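Local coordinates for putative conjugative transposon recombinase (Clostridium difficile, PDB 3G13), which probably binds DNA and exchanges its strands as a serine recombinase, of which this chain is the N-terminal, resolvase-type catalytic domain, at residues V29-Y32 and T33-K37; I68-M72 and N73-D77; T91-T94 and L95-R99; A107-E111 and D112-N116; M150-R154 and G155-G159. All blocks are in the same frame, centred on the assembly; numbering follows the deposited sequence.

How the contacts relate
The five contacts follow one another along the chain, and the first four belong to the compact alpha/beta body of the resolvase domain. Contact 1 lies on helix 25-37, contact 2 ends helix 62-72, contact 3 opens helix 91-102, and contact 4 is the hairpin 107-116 at the edge of the sheet. Contact 4 touches the other three, about 14 to 18 Å away between centres: Glu111 meets Tyr32, Ala107 meets Asp77, and Phe110 meets Val98. Contacts 3 and 4 also reach the second subunit. Contact 5, centred about 41 to 61 Å from the others beyond helix 120-150, probably lies on the way to the DNA-binding part, while contacts 1 to 4 knit the domain and its subunit interface.

Contact 1: residues V29-Y32 and T33-K37; sequences VQYY and TDMIK
Tyr31 and Met35 (modelled as selenomethionine) sit one turn apart in helix 25-37, the helix of a beta-alpha-beta unit between strands 6-14 and 42-51, with Tyr32 beside Met35. The side chains of Tyr31 and Met35 are crossed: Met35 CB lies over a face of the Tyr31 ring, displaced toward its rim, 4.2 Å from CZ. The Met35 chain then bends twice and runs alongside Tyr32, bringing CE to the edge of that ring, 3.8 Å from CD1. The two tyrosines are turned differently, since CG of Tyr31 is anti to its backbone N (chi1 171°) while that of Tyr32 is anti to its carbonyl carbon. CD2 of Tyr31 is thereby placed over the centre of the Tyr32 ring. An aromatic residue suits Tyr32, which is buried against Ala10, Cys12 and Phe80 and whose hydroxyl bonds to Glu111, while Tyr31 lies on the exposed side. Ile36, a stiff beta-branched aliphatic residue, packs on Val8 and Leu44. On the exposed flank, a water donates to both Tyr31 O and Asp34 OD2, so the carboxylate is tied to the backbone of the preceding turn. Val29 and Thr33 lie side by side, and Val29 O accepts twice, from Thr33 N at 3.0 Å on one face of its carbonyl plane and from Thr33 OG1 at 2.7 Å on the other.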
# COMPACT_ATOMS: atom_id res chain seq x y z
N VAL A 29 25.83 -6.10 -12.18
CA VAL A 29 27.06 -5.48 -11.75
C VAL A 29 27.56 -4.43 -12.75
O VAL A 29 27.91 -3.30 -12.35
CB VAL A 29 28.16 -6.54 -11.40
CG1 VAL A 29 29.53 -5.86 -11.18
CG2 VAL A 29 27.75 -7.31 -10.11
N GLN A 30 27.58 -4.77 -14.04
CA GLN A 30 28.03 -3.77 -15.02
C GLN A 30 27.07 -2.57 -15.13
O GLN A 30 27.51 -1.45 -15.22
CB GLN A 30 28.23 -4.37 -16.43
CG GLN A 30 29.26 -5.49 -16.50
CD GLN A 30 29.57 -5.84 -17.94
OE1 GLN A 30 29.45 -4.99 -18.83
NE2 GLN A 30 29.96 -7.07 -18.17
N TYR A 31 25.76 -2.84 -15.13
CA TYR A 31 24.78 -1.78 -15.24
C TYR A 31 24.97 -0.75 -14.12
O TYR A 31 25.13 0.45 -14.40
CB TYR A 31 23.33 -2.32 -15.21
CG TYR A 31 22.36 -1.17 -15.11
CD1 TYR A 31 22.08 -0.38 -16.22
CD2 TYR A 31 21.77 -0.83 -13.89
CE1 TYR A 31 21.22 0.73 -16.11
CE2 TYR A 31 20.91 0.25 -13.78
CZ TYR A 31 20.63 1.02 -14.89
OH TYR A 31 19.78 2.10 -14.78
N TYR A 32 24.96 -1.20 -12.86
CA TYR A 32 25.07 -0.28 -11.72
C TYR A 32 26.42 0.39 -11.61
O TYR A 32 26.49 1.54 -11.24
CB TYR A 32 24.72 -0.97 -10.41
CG TYR A 32 23.23 -1.21 -10.27
CD1 TYR A 32 22.35 -0.13 -10.10
CD2 TYR A 32 22.71 -2.52 -10.32
CE1 TYR A 32 20.95 -0.37 -9.97
CE2 TYR A 32 21.35 -2.76 -10.18
CZ TYR A 32 20.47 -1.69 -10.01
OH TYR A 32 19.11 -1.96 -9.87
N THR A 33 27.50 -0.32 -11.97
CA THR A 33 28.83 0.28 -11.89
C THR A 33 28.92 1.46 -12.86
O THR A 33 29.37 2.52 -12.49
CB THR A 33 29.96 -0.75 -12.17
OG1 THR A 33 29.83 -1.83 -11.24
CG2 THR A 33 31.33 -0.11 -11.98
N ASP A 34 28.47 1.24 -14.08
CA ASP A 34 28.47 2.26 -15.10
C ASP A 34 27.48 3.39 -14.76
O ASP A 34 27.83 4.56 -14.88
CB ASP A 34 28.12 1.60 -16.43
CG ASP A 34 27.87 2.60 -17.55
OD1 ASP A 34 28.86 3.16 -18.11
OD2 ASP A 34 26.68 2.80 -17.86
N MSE A 35 26.27 3.03 -14.33
CA MSE A 35 25.27 4.05 -14.01
C MSE A 35 25.75 4.96 -12.88
O MSE A 35 25.64 6.18 -12.96
CB MSE A 35 23.90 3.43 -13.70
CG MSE A 35 22.77 4.46 -13.62
SE MSE A 35 22.58 5.15 -11.74
CE MSE A 35 21.76 3.47 -11.04
N ILE A 36 26.29 4.38 -11.81
CA ILE A 36 26.71 5.21 -10.68
C ILE A 36 27.93 6.10 -11.05
O ILE A 36 28.05 7.24 -10.56
CB ILE A 36 26.93 4.35 -9.42
CG1 ILE A 36 25.57 3.82 -8.91
CG2 ILE A 36 27.74 5.08 -8.33
CD1 ILE A 36 25.71 2.60 -8.02
N LYS A 37 28.80 5.58 -11.90
CA LYS A 37 29.95 6.35 -12.46
C LYS A 37 29.56 7.52 -13.34
O LYS A 37 30.38 8.40 -13.54
CB LYS A 37 30.90 5.44 -13.25
CG LYS A 37 32.20 5.16 -12.55
CD LYS A 37 31.97 4.10 -11.47
CE LYS A 37 33.10 3.09 -11.49
NZ LYS A 37 33.41 2.65 -10.10
O HOH W 1 24.55 1.72 -16.96

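Contact 2: residues I68-M72 and N73-D77; sequences INDCM and NGEID
Cys71 and Ile76 form the dense side of this contact, where helix 62-72 stops in a Schellman motif and the chain turns toward strand 78-81. Asp70 O accepts from Glu75 N at 3.0 Å, while Gly74 N bonds back to Cys71 O at 3.1 Å, approaching from well above the carbonyl plane. Gly74 has a positive phi of 84°, at which a side chain would be pressed against the preceding carbonyl oxygen, and glycine avoids this. The reversal brings Ile76 back against the last helical turn: its CD1 lies 3.9 Å from Cys71 SG and 4.0 Å from Asp70 CB. A branched aliphatic residue suits this position, since Ile76 also packs on Ala9, Ala45 and Tyr48, and the small Cys71 fits against Ile106. The solvent side is looser and polar. CG of Glu75 is anti to its carbonyl carbon (chi1 -77°) and the chain is extended beyond it, carrying OE1 to 3.3 Å from Asp70 CG, with the carboxylate planes 32° apart. Their shared water donates to Asp70 OD1 and Glu75 OE2 and accepts from Asn73 ND2 at 2.6 Å, joining three side chains. Asp70 OD2 has a further partner in the hydroxyl of Tyr48. Two acids held this close should repel each other when both are ionised, which would probably raise the proton affinity of one, while the water and Tyr48 would offset part of that cost.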
# COMPACT_ATOMS: atom_id res chain seq x y z
N ILE A 68 22.46 -4.01 4.89
CA ILE A 68 21.90 -3.38 6.08
C ILE A 68 22.99 -3.08 7.13
O ILE A 68 23.01 -1.99 7.66
CB ILE A 68 20.75 -4.19 6.71
CG1 ILE A 68 19.57 -4.32 5.71
CG2 ILE A 68 20.31 -3.54 8.00
CD1 ILE A 68 18.93 -2.94 5.24
N ASN A 69 23.88 -4.03 7.41
CA ASN A 69 24.99 -3.77 8.38
C ASN A 69 25.93 -2.64 7.92
O ASN A 69 26.38 -1.85 8.72
CB ASN A 69 25.84 -5.03 8.66
CG ASN A 69 25.03 -6.21 9.21
OD1 ASN A 69 25.36 -7.38 8.93
ND2 ASN A 69 23.99 -5.93 10.00
N ASP A 70 26.22 -2.58 6.62
CA ASP A 70 27.04 -1.49 6.08
C ASP A 70 26.33 -0.14 6.18
O ASP A 70 26.99 0.90 6.39
CB ASP A 70 27.46 -1.78 4.64
CG ASP A 70 28.42 -2.96 4.55
OD1 ASP A 70 28.94 -3.39 5.60
OD2 ASP A 70 28.65 -3.47 3.44
N CYS A 71 25.00 -0.16 6.02
CA CYS A 71 24.17 1.03 6.26
C CYS A 71 24.26 1.47 7.72
O CYS A 71 24.43 2.64 7.99
CB CYS A 71 22.70 0.82 5.85
SG CYS A 71 22.38 0.77 4.06
N MSE A 72 24.14 0.52 8.67
CA MSE A 72 24.23 0.84 10.10
C MSE A 72 25.63 1.36 10.49
O MSE A 72 25.76 2.15 11.44
CB MSE A 72 23.78 -0.34 10.97
CG MSE A 72 22.29 -0.75 10.78
SE MSE A 72 21.00 0.76 10.91
CE MSE A 72 20.71 1.14 8.99
N ASN A 73 26.64 0.98 9.71
CA ASN A 73 28.03 1.44 9.90
C ASN A 73 28.40 2.75 9.17
O ASN A 73 29.54 3.20 9.26
CB ASN A 73 29.01 0.33 9.49
CG ASN A 73 28.90 -0.91 10.38
OD1 ASN A 73 28.36 -0.86 11.49
ND2 ASN A 73 29.43 -2.03 9.90
N GLY A 74 27.46 3.35 8.44
CA GLY A 74 27.71 4.65 7.80
C GLY A 74 28.42 4.59 6.45
O GLY A 74 28.95 5.60 5.97
N GLU A 75 28.40 3.43 5.81
CA GLU A 75 29.08 3.27 4.51
C GLU A 75 28.24 3.67 3.31
O GLU A 75 28.76 3.78 2.19
CB GLU A 75 29.57 1.83 4.35
CG GLU A 75 30.82 1.56 5.15
CD GLU A 75 31.11 0.08 5.29
OE1 GLU A 75 30.87 -0.70 4.33
OE2 GLU A 75 31.58 -0.31 6.39
N ILE A 76 26.93 3.88 3.51
CA ILE A 76 26.00 4.04 2.37
C ILE A 76 25.03 5.19 2.65
O ILE A 76 24.45 5.23 3.75
CB ILE A 76 25.21 2.73 2.10
CG1 ILE A 76 26.16 1.58 1.73
CG2 ILE A 76 24.11 2.93 1.01
CD1 ILE A 76 25.51 0.20 1.73
N ASP A 77 24.86 6.09 1.68
CA ASP A 77 23.93 7.23 1.81
C ASP A 77 22.65 7.02 1.03
O ASP A 77 21.60 7.56 1.38
CB ASP A 77 24.57 8.56 1.36
CG ASP A 77 25.80 8.94 2.19
OD1 ASP A 77 25.71 8.98 3.45
OD2 ASP A 77 26.84 9.24 1.56
O HOH W 2 30.46 -2.33 7.58

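Contact 3: residues T91-T94 and L95-R99; sequences TLDT and LKYVR
Thr91 and Leu95 are joined by a straight backbone bond, Leu95 N to Thr91 O at 3.0 Å with an N-H...O angle of 172°. The same i to i+4 pattern continues from Lys96 N to Leu92 O, from Tyr97 N to Asp93 O at 3.0 Å, and from Val98 N to Thr94 O at 2.9 Å, making the first turns of helix 91-102. The threonine hydroxyls face other partners. Thr91 OG1 bonds to Glu136, and Thr94 OG1 bonds both to Asn90 O and to Gln135 of the second subunit. Outside this polar frame, Val98 and Thr94 lie side by side and point the same way, their CG2 methyls 4.2 Å apart. Val98 CG2 is anti to its own carbonyl carbon, which turns it back along the helix to within 3.1 Å of Thr94 O. Small beta-branched residues suit this face, which packs closely on Leu126 and Leu129 of helix 120-150. Tyr97 swings its ring back so that CD2 reaches Asp93 O at 3.2 Å, and Lys96 CG lies over the centre of a ring face. Farther out, Leu92 CD2 and Leu95 CD1 make a loose contact at 4.5 Å, and Leu95 CD2 lies over the guanidinium of Arg99. A helix packed against the long helix and touching the partner subunit is consistent with the dimer architecture of resolvase-type serine recombinase domains.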
# COMPACT_ATOMS: atom_id res chain seq x y z
N THR A 91 5.20 -6.59 2.78
CA THR A 91 4.93 -5.22 3.20
C THR A 91 5.61 -4.86 4.53
O THR A 91 6.24 -3.80 4.63
CB THR A 91 3.41 -4.96 3.25
OG1 THR A 91 2.90 -5.14 1.93
CG2 THR A 91 3.13 -3.53 3.69
N LEU A 92 5.48 -5.74 5.53
CA LEU A 92 6.06 -5.50 6.84
C LEU A 92 7.60 -5.32 6.82
O LEU A 92 8.14 -4.46 7.51
CB LEU A 92 5.66 -6.62 7.82
CG LEU A 92 4.25 -6.45 8.38
CD1 LEU A 92 3.89 -7.66 9.23
CD2 LEU A 92 4.17 -5.18 9.23
N ASP A 93 8.28 -6.14 6.02
CA ASP A 93 9.74 -6.01 5.89
C ASP A 93 10.11 -4.76 5.11
O ASP A 93 11.11 -4.11 5.43
CB ASP A 93 10.37 -7.23 5.20
CG ASP A 93 10.42 -8.46 6.12
OD1 ASP A 93 10.25 -8.28 7.35
OD2 ASP A 93 10.63 -9.58 5.60
N THR A 94 9.31 -4.43 4.08
CA THR A 94 9.55 -3.19 3.30
C THR A 94 9.54 -1.98 4.23
O THR A 94 10.43 -1.12 4.18
CB THR A 94 8.52 -2.98 2.14
OG1 THR A 94 8.44 -4.15 1.30
CG2 THR A 94 8.91 -1.79 1.29
N LEU A 95 8.51 -1.91 5.08
CA LEU A 95 8.39 -0.89 6.12
C LEU A 95 9.57 -0.84 7.04
O LEU A 95 10.17 0.22 7.25
CB LEU A 95 7.12 -1.15 6.98
CG LEU A 95 5.80 -0.70 6.36
CD1 LEU A 95 4.59 -1.24 7.20
CD2 LEU A 95 5.84 0.84 6.29
N LYS A 96 9.89 -2.00 7.62
CA LYS A 96 10.97 -2.12 8.59
C LYS A 96 12.28 -1.55 8.01
O LYS A 96 12.92 -0.70 8.63
CB LYS A 96 11.15 -3.61 8.95
CG LYS A 96 12.38 -3.99 9.74
CD LYS A 96 12.35 -5.50 10.05
CE LYS A 96 13.74 -6.04 10.44
NZ LYS A 96 14.21 -5.56 11.77
N TYR A 97 12.69 -2.06 6.85
CA TYR A 97 13.99 -1.67 6.31
C TYR A 97 14.00 -0.27 5.71
O TYR A 97 15.00 0.45 5.83
CB TYR A 97 14.49 -2.72 5.32
CG TYR A 97 14.78 -4.05 6.00
CD1 TYR A 97 15.75 -4.14 7.00
CD2 TYR A 97 14.09 -5.22 5.62
CE1 TYR A 97 16.02 -5.37 7.64
CE2 TYR A 97 14.36 -6.45 6.26
CZ TYR A 97 15.32 -6.50 7.27
OH TYR A 97 15.62 -7.69 7.90
N VAL A 98 12.89 0.15 5.09
CA VAL A 98 12.86 1.54 4.61
C VAL A 98 12.97 2.52 5.81
O VAL A 98 13.78 3.44 5.79
CB VAL A 98 11.65 1.84 3.75
CG1 VAL A 98 11.52 3.39 3.53
CG2 VAL A 98 11.75 1.08 2.40
N ARG A 99 12.18 2.28 6.87
CA ARG A 99 12.22 3.12 8.07
C ARG A 99 13.58 3.10 8.77
O ARG A 99 14.05 4.15 9.24
CB ARG A 99 11.14 2.68 9.06
CG ARG A 99 9.73 3.04 8.61
CD ARG A 99 8.71 2.38 9.53
NE ARG A 99 7.39 2.98 9.40
CZ ARG A 99 6.23 2.38 9.68
NH1 ARG A 99 6.19 1.12 10.10
NH2 ARG A 99 5.10 3.05 9.53

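Contact 4: residues A107-E111 and D112-N116; sequences AVYFE and DEKIN
Ala107 begins the first strand of a beta hairpin (107-110 with 115-116) at the edge of the sheet within this chain; its CB lies 3.6 Å from Asn116 OD1, a small residue leaving room for that amide, whose oxygen accepts from Leu118 N. Val108 crosses by backbone alone, through a CA-H...O contact from Asn116 CA to Val108 O, 3.3 Å, while its side chain turns to Phe87 and Leu101. Tyr109 and Asn116 are a non-hydrogen-bonded pair. With CG anti to the backbone N (chi1 -167°), the Tyr109 ring lies along the partner strand, Ile115 O over one face toward the rim. Its hydroxyl lies 3.3 Å from Lys114 CA, so the long ring reaches diagonally to the first residue of the bulge. Phe110 N donates to Ile115 O at 2.9 Å, and the Phe110 ring extends on the face it shares with Ile115, toward Val98 and, edge-to-face, Phe87. Glu111, bonded to the Tyr32 hydroxyl, starts the reversal. Glu113 sets OE1 3.4 Å from Phe110 CB, while its OE2 bonds to Ser131 of the second subunit. Lys114, its chain extended on the exposed side, adopts the left-handed conformation (phi 60°) usually taken by glycine in a G1 beta bulge. There Lys114 and Ile115 both face Phe110, whose O accepts from Ile115 N at 3.2 Å, on a lone pair in the carbonyl plane, and weakly from Lys114 N.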
# COMPACT_ATOMS: atom_id res chain seq x y z
N ALA A 107 18.62 7.02 1.99
CA ALA A 107 17.56 6.93 1.03
C ALA A 107 17.61 5.60 0.29
O ALA A 107 18.69 5.07 0.02
CB ALA A 107 17.74 8.09 0.01
N VAL A 108 16.45 5.08 -0.04
CA VAL A 108 16.35 4.05 -1.05
C VAL A 108 15.75 4.68 -2.29
O VAL A 108 14.83 5.51 -2.20
CB VAL A 108 15.49 2.83 -0.58
CG1 VAL A 108 15.35 1.77 -1.72
CG2 VAL A 108 16.08 2.25 0.66
N TYR A 109 16.32 4.35 -3.45
CA TYR A 109 15.71 4.76 -4.70
C TYR A 109 15.18 3.53 -5.43
O TYR A 109 15.96 2.72 -5.93
CB TYR A 109 16.66 5.61 -5.61
CG TYR A 109 15.83 6.24 -6.72
CD1 TYR A 109 15.28 7.50 -6.55
CD2 TYR A 109 15.56 5.57 -7.91
CE1 TYR A 109 14.48 8.08 -7.50
CE2 TYR A 109 14.73 6.13 -8.89
CZ TYR A 109 14.21 7.38 -8.68
OH TYR A 109 13.40 7.97 -9.62
N PHE A 110 13.84 3.42 -5.49
CA PHE A 110 13.12 2.39 -6.20
C PHE A 110 13.02 2.81 -7.65
O PHE A 110 12.30 3.75 -7.98
CB PHE A 110 11.71 2.20 -5.57
CG PHE A 110 11.75 1.63 -4.19
CD1 PHE A 110 12.24 0.33 -3.97
CD2 PHE A 110 11.31 2.38 -3.10
CE1 PHE A 110 12.28 -0.20 -2.67
CE2 PHE A 110 11.33 1.85 -1.83
CZ PHE A 110 11.80 0.57 -1.60
N GLU A 111 13.76 2.14 -8.53
CA GLU A 111 13.91 2.59 -9.90
C GLU A 111 12.61 2.48 -10.70
O GLU A 111 12.24 3.43 -11.41
CB GLU A 111 15.07 1.86 -10.62
CG GLU A 111 16.41 1.91 -9.85
CD GLU A 111 17.31 0.74 -10.20
OE1 GLU A 111 17.87 0.11 -9.29
OE2 GLU A 111 17.46 0.46 -11.40
N ASP A 112 11.92 1.35 -10.62
CA ASP A 112 10.69 1.15 -11.44
C ASP A 112 9.56 2.12 -11.03
O ASP A 112 8.91 2.75 -11.88
CB ASP A 112 10.16 -0.30 -11.30
CG ASP A 112 10.99 -1.34 -12.12
OD1 ASP A 112 11.90 -0.95 -12.91
OD2 ASP A 112 10.72 -2.54 -11.94
N GLU A 113 9.38 2.24 -9.72
CA GLU A 113 8.34 3.08 -9.11
C GLU A 113 8.72 4.57 -9.14
O GLU A 113 7.84 5.41 -9.05
CB GLU A 113 8.12 2.67 -7.66
CG GLU A 113 7.53 1.28 -7.46
CD GLU A 113 8.59 0.18 -7.45
OE1 GLU A 113 9.78 0.48 -7.76
OE2 GLU A 113 8.24 -0.98 -7.12
N LYS A 114 10.02 4.86 -9.31
CA LYS A 114 10.61 6.22 -9.30
C LYS A 114 10.37 6.97 -7.97
O LYS A 114 9.81 8.07 -7.95
CB LYS A 114 10.18 7.03 -10.53
CG LYS A 114 10.71 6.43 -11.83
CD LYS A 114 10.17 7.09 -13.07
CE LYS A 114 10.68 6.36 -14.32
NZ LYS A 114 10.19 7.00 -15.60
N ILE A 115 10.76 6.34 -6.87
CA ILE A 115 10.51 6.92 -5.53
C ILE A 115 11.80 6.91 -4.76
O ILE A 115 12.44 5.85 -4.65
CB ILE A 115 9.42 6.12 -4.71
CG1 ILE A 115 8.07 6.06 -5.44
CG2 ILE A 115 9.27 6.75 -3.32
CD1 ILE A 115 6.98 5.11 -4.80
N ASN A 116 12.18 8.09 -4.26
CA ASN A 116 13.26 8.24 -3.29
C ASN A 116 12.57 8.32 -1.95
O ASN A 116 11.69 9.15 -1.75
CB ASN A 116 14.08 9.52 -3.54
CG ASN A 116 15.16 9.79 -2.47
OD1 ASN A 116 14.87 9.81 -1.26
ND2 ASN A 116 16.40 10.05 -2.91

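Contact 5: residues M150-R154 and G155-G159; sequences MKMKR and GELVG
Arg154 and Glu156 flank a bend in an irregular chain that follows helix 120-150. The turn is made at Gly155, whose phi of 73° would bring a side chain into collision with the oxygen of Arg154, so the absence of one suits the site. A water spans the bend by donating to Met152 O and accepting from Gly155 N, each at 2.9 Å. Glu156 then folds back, bent at chi2 (92°), and its OE1 takes the Arg154 N-H at 3.0 Å from above the carboxylate plane. OE2 receives a second water at 2.6 Å; that water also accepts from Lys153 N and from Arg154 NH1, meeting the guanidinium at its edge. The charged ends of Arg154 and Glu156 thus meet through water within this contact, NH1 and OE2 being 4.7 Å apart. Met152, a selenomethionine in the model, lies with CG 3.6 Å from Glu156 CD; the placing of its far end is doubtful. Lys153, Arg154 and Glu156 suit an exposed site where charged ends can be hydrated, though crystal neighbours touch most of these residues and may influence the conformation. The arrangement is a water-bridged surface turn in the segment that probably leads, as in other serine recombinases, from the long helix toward the DNA-binding part of the protein.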
# COMPACT_ATOMS: atom_id res chain seq x y z
N MSE A 150 -13.53 -24.09 11.10
CA MSE A 150 -13.69 -25.13 10.07
C MSE A 150 -13.35 -26.53 10.60
O MSE A 150 -13.89 -27.52 10.13
CB MSE A 150 -12.78 -24.85 8.87
CG MSE A 150 -13.21 -23.65 8.04
SE MSE A 150 -11.79 -23.37 6.70
CE MSE A 150 -12.66 -21.81 5.83
N LYS A 151 -12.46 -26.61 11.56
CA LYS A 151 -12.06 -27.90 12.12
C LYS A 151 -13.24 -28.55 12.85
O LYS A 151 -13.92 -27.90 13.67
CB LYS A 151 -10.87 -27.73 13.05
CG LYS A 151 -9.66 -27.05 12.38
CD LYS A 151 -8.41 -27.13 13.28
CE LYS A 151 -7.29 -26.19 12.85
NZ LYS A 151 -6.08 -26.64 13.59
N MSE A 152 -13.47 -29.83 12.57
CA MSE A 152 -14.59 -30.58 13.14
C MSE A 152 -14.18 -31.37 14.38
O MSE A 152 -13.52 -32.39 14.28
CB MSE A 152 -15.21 -31.47 12.05
CG MSE A 152 -16.07 -30.64 11.11
SE MSE A 152 -16.71 -31.65 9.55
CE MSE A 152 -18.61 -31.27 9.54
N LYS A 153 -14.55 -30.87 15.57
CA LYS A 153 -14.23 -31.54 16.81
C LYS A 153 -15.47 -31.91 17.63
O LYS A 153 -15.37 -32.14 18.84
CB LYS A 153 -13.27 -30.71 17.68
CG LYS A 153 -13.84 -29.39 18.08
CD LYS A 153 -12.75 -28.34 18.01
CE LYS A 153 -12.82 -27.61 16.75
NZ LYS A 153 -13.46 -26.28 16.96
N ARG A 154 -16.63 -31.99 16.97
CA ARG A 154 -17.87 -32.31 17.64
C ARG A 154 -18.47 -33.64 17.16
O ARG A 154 -19.57 -34.00 17.58
CB ARG A 154 -18.90 -31.18 17.44
CG ARG A 154 -18.54 -29.87 18.13
CD ARG A 154 -19.44 -28.76 17.56
NE ARG A 154 -19.49 -27.57 18.40
CZ ARG A 154 -18.55 -26.62 18.46
NH1 ARG A 154 -17.46 -26.72 17.74
NH2 ARG A 154 -18.72 -25.56 19.23
N GLY A 155 -17.75 -34.36 16.30
CA GLY A 155 -18.26 -35.58 15.70
C GLY A 155 -19.32 -35.28 14.64
O GLY A 155 -20.20 -36.08 14.42
N GLU A 156 -19.19 -34.13 13.98
CA GLU A 156 -20.11 -33.69 12.91
C GLU A 156 -20.39 -34.75 11.83
O GLU A 156 -21.54 -35.04 11.50
CB GLU A 156 -19.59 -32.43 12.23
CG GLU A 156 -19.69 -31.14 13.04
CD GLU A 156 -18.43 -30.84 13.84
OE1 GLU A 156 -17.68 -31.78 14.21
OE2 GLU A 156 -18.17 -29.64 14.12
N LEU A 157 -19.30 -35.31 11.28
CA LEU A 157 -19.35 -36.36 10.25
C LEU A 157 -18.94 -37.75 10.75
O LEU A 157 -19.51 -38.76 10.31
CB LEU A 157 -18.46 -35.98 9.03
CG LEU A 157 -18.77 -34.64 8.34
CD1 LEU A 157 -17.85 -34.38 7.14
CD2 LEU A 157 -20.23 -34.57 7.94
N VAL A 158 -17.94 -37.80 11.63
CA VAL A 158 -17.37 -39.04 12.13
C VAL A 158 -17.38 -39.07 13.68
O VAL A 158 -16.84 -38.15 14.32
CB VAL A 158 -15.93 -39.32 11.56
CG1 VAL A 158 -15.33 -40.64 12.12
CG2 VAL A 158 -15.94 -39.31 10.02
N GLY A 159 -17.97 -40.12 14.27
CA GLY A 159 -18.06 -40.27 15.75
C GLY A 159 -16.73 -40.66 16.40
O GLY A 159 -15.73 -40.91 15.70
O HOH W 3 -16.36 -28.59 15.71
O HOH W 4 -15.22 -34.65 14.85